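Local coordinates for spermidine N1-acetyltransferase (Vibrio cholerae O1 biovar El Tor, PDB 6DAU), which probably transfers the acetyl group of acetyl-CoA to spermidine and spermine, acting as a polyamine N-acetyltransferase of the GNAT family, at residues I27-Y30 with P35-S38. The protein carries 2 engineered substitutions. Numbering follows the deposited sequence.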
ATOM      1  N   ILE C  27       7.130  17.120  32.530  1.00109.75           N
ATOM      2  CA  ILE C  27       6.825  17.855  31.296  1.00107.85           C
ATOM      3  C   ILE C  27       6.525  16.931  30.126  1.00101.19           C
ATOM      4  O   ILE C  27       6.810  15.716  30.195  1.00102.21           O
ATOM      5  CB  ILE C  27       7.912  18.940  30.954  1.00108.08           C
ATOM      6  CG1 ILE C  27       7.464  20.011  29.929  1.00108.08           C
ATOM      7  CG2 ILE C  27       9.259  18.317  30.570  1.00105.46           C
ATOM      8  CD1 ILE C  27       6.366  20.960  30.348  1.00107.08           C
ATOM      9  N   MET C  28       5.866  17.480  29.115  1.00 86.90           N
ATOM     10  CA  MET C  28       5.425  16.645  27.984  1.00 75.23           C
ATOM     11  C   MET C  28       6.577  16.569  26.994  1.00 69.31           C
ATOM     12  O   MET C  28       7.206  17.592  26.694  1.00 73.50           O
ATOM     13  CB  MET C  28       4.163  17.185  27.387  1.00 68.04           C
ATOM     14  CG  MET C  28       3.201  17.230  28.538  1.00 76.34           C
ATOM     15  SD  MET C  28       1.546  16.778  28.103  1.00 82.43           S
ATOM     16  CE  MET C  28       1.698  15.102  27.428  1.00 75.47           C
ATOM     17  N   SER C  29       6.908  15.350  26.579  1.00 59.97           N
ATOM     18  CA  SER C  29       8.014  15.079  25.672  1.00 57.98           C
ATOM     19  C   SER C  29       7.566  15.037  24.199  1.00 59.52           C
ATOM     20  O   SER C  29       6.434  14.618  23.865  1.00 54.98           O
ATOM     21  CB  SER C  29       8.645  13.734  26.041  1.00 60.57           C
ATOM     22  OG  SER C  29       9.023  13.756  27.386  1.00 74.57           O
ATOM     23  N   TYR C  30       8.498  15.445  23.331  1.00 57.37           N
ATOM     24  CA  TYR C  30       8.341  15.461  21.893  1.00 56.54           C
ATOM     25  C   TYR C  30       9.523  14.783  21.220  1.00 54.40           C
ATOM     26  O   TYR C  30      10.628  14.792  21.743  1.00 50.47           O
ATOM     27  CB  TYR C  30       8.169  16.905  21.375  1.00 59.00           C
ATOM     28  CG  TYR C  30       6.905  17.562  21.907  1.00 62.78           C
ATOM     29  CD1 TYR C  30       6.886  18.197  23.155  1.00 66.02           C
ATOM     30  CD2 TYR C  30       5.706  17.526  21.166  1.00 63.48           C
ATOM     31  CE1 TYR C  30       5.702  18.734  23.675  1.00 67.14           C
ATOM     32  CE2 TYR C  30       4.536  18.106  21.647  1.00 63.46           C
ATOM     33  CZ  TYR C  30       4.535  18.685  22.902  1.00 67.28           C
ATOM     34  OH  TYR C  30       3.371  19.239  23.378  1.00 79.10           O
ATOM     35  N   PRO C  35       4.402  14.478  19.906  1.00 55.70           N
ATOM     36  CA  PRO C  35       4.310  14.210  21.366  1.00 56.66           C
ATOM     37  C   PRO C  35       4.306  12.696  21.614  1.00 57.37           C
ATOM     38  O   PRO C  35       3.879  11.944  20.754  1.00 58.79           O
ATOM     39  CB  PRO C  35       2.950  14.827  21.748  1.00 58.64           C
ATOM     40  CG  PRO C  35       2.105  14.648  20.490  1.00 62.13           C
ATOM     41  CD  PRO C  35       3.076  14.816  19.318  1.00 57.74           C
ATOM     42  N   TYR C  36       4.842  12.237  22.735  1.00 58.68           N
ATOM     43  CA  TYR C  36       4.717  10.818  23.093  1.00 54.37           C
ATOM     44  C   TYR C  36       4.734  10.741  24.619  1.00 58.84           C
ATOM     45  O   TYR C  36       5.301  11.629  25.274  1.00 53.01           O
ATOM     46  CB  TYR C  36       5.856   9.974  22.518  1.00 50.10           C
ATOM     47  CG  TYR C  36       7.215  10.319  23.071  1.00 50.36           C
ATOM     48  CD1 TYR C  36       7.966  11.385  22.533  1.00 48.43           C
ATOM     49  CD2 TYR C  36       7.733   9.621  24.167  1.00 50.54           C
ATOM     50  CE1 TYR C  36       9.209  11.725  23.056  1.00 51.90           C
ATOM     51  CE2 TYR C  36       8.960   9.958  24.721  1.00 49.66           C
ATOM     52  CZ  TYR C  36       9.707  10.982  24.157  1.00 55.45           C
ATOM     53  OH  TYR C  36      10.952  11.291  24.699  1.00 58.09           O
ATOM     54  N   GLU C  37       4.114   9.691  25.164  1.00 57.54           N
ATOM     55  CA  GLU C  37       4.245   9.378  26.587  1.00 58.41           C
ATOM     56  C   GLU C  37       4.825   7.970  26.796  1.00 58.96           C
ATOM     57  O   GLU C  37       5.537   7.735  27.774  1.00 59.62           O
ATOM     58  CB  GLU C  37       2.882   9.506  27.291  1.00 60.22           C
ATOM     59  CG  GLU C  37       2.298  10.918  27.187  1.00 57.46           C
ATOM     60  CD  GLU C  37       1.039  11.114  28.003  1.00 60.22           C
ATOM     61  OE1 GLU C  37      -0.023  10.541  27.705  1.00 60.10           O
ATOM     62  OE2 GLU C  37       1.110  11.862  28.975  1.00 61.30           O
ATOM     63  N   SER C  38       4.505   7.024  25.907  1.00 55.15           N
ATOM     64  CA  SER C  38       4.942   5.643  26.100  1.00 53.81           C
ATOM     65  C   SER C  38       6.239   5.326  25.369  1.00 52.83           C
ATOM     66  O   SER C  38       6.583   5.972  24.387  1.00 53.90           O
ATOM     67  CB  SER C  38       3.831   4.660  25.690  1.00 52.88           C
ATOM     68  OG  SER C  38       3.796   4.559  24.288  1.00 51.25           O
TER
HETATM   69  O   HOH W   1      12.089  13.465  23.751  1.00 57.72           O
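Ser29 and Tyr36, with Tyr30 and Pro35 beside them, join the arms of a small antiparallel beta hairpin, 29-31 with 34-36, that lies apart from the central sheet of the GNAT fold. A single backbone hydrogen bond links the two segments, from Tyr36 N to Ser29 O (3.1 Å, 156° at the hydrogen), its donor tilted from the carbonyl plane. The same oxygen also receives a CA-H...O contact from Pro35 CA at 3.3 Å.

So sparse a backbone link illustrates how side chains on both faces of a hairpin can share in joining its arms. On one face, Tyr30 CE2 packs against the proline, 3.6 Å from Pro35 CB, while Tyr30 OH is hydrogen-bonded to Asn77 of a neighbouring subunit. On the other face, Tyr36 CG stands between its backbone N and carbonyl carbon (chi1 65°), and the ring swings across to the facing strand. There Ser29 CB sits over it in a CH-pi contact, 3.9 Å from the ring centroid, and Tyr30 C approaches the ring edge. Helices 15-24 and 39-49 also pack against this tyrosine.

Beyond the paired residues, Met28 CE touches Glu37 OE2 at 3.6 Å; Glu37 OE1 is salt-bridged to Arg56 and OE2 hydrogen-bonded to Tyr109, both of another neighbouring subunit, placing the contact at a subunit interface.

Tyr36 OH, hydrogen-bonded to Asn22, also binds a water (2.6 Å) that donates to Tyr30 O (2.8 Å).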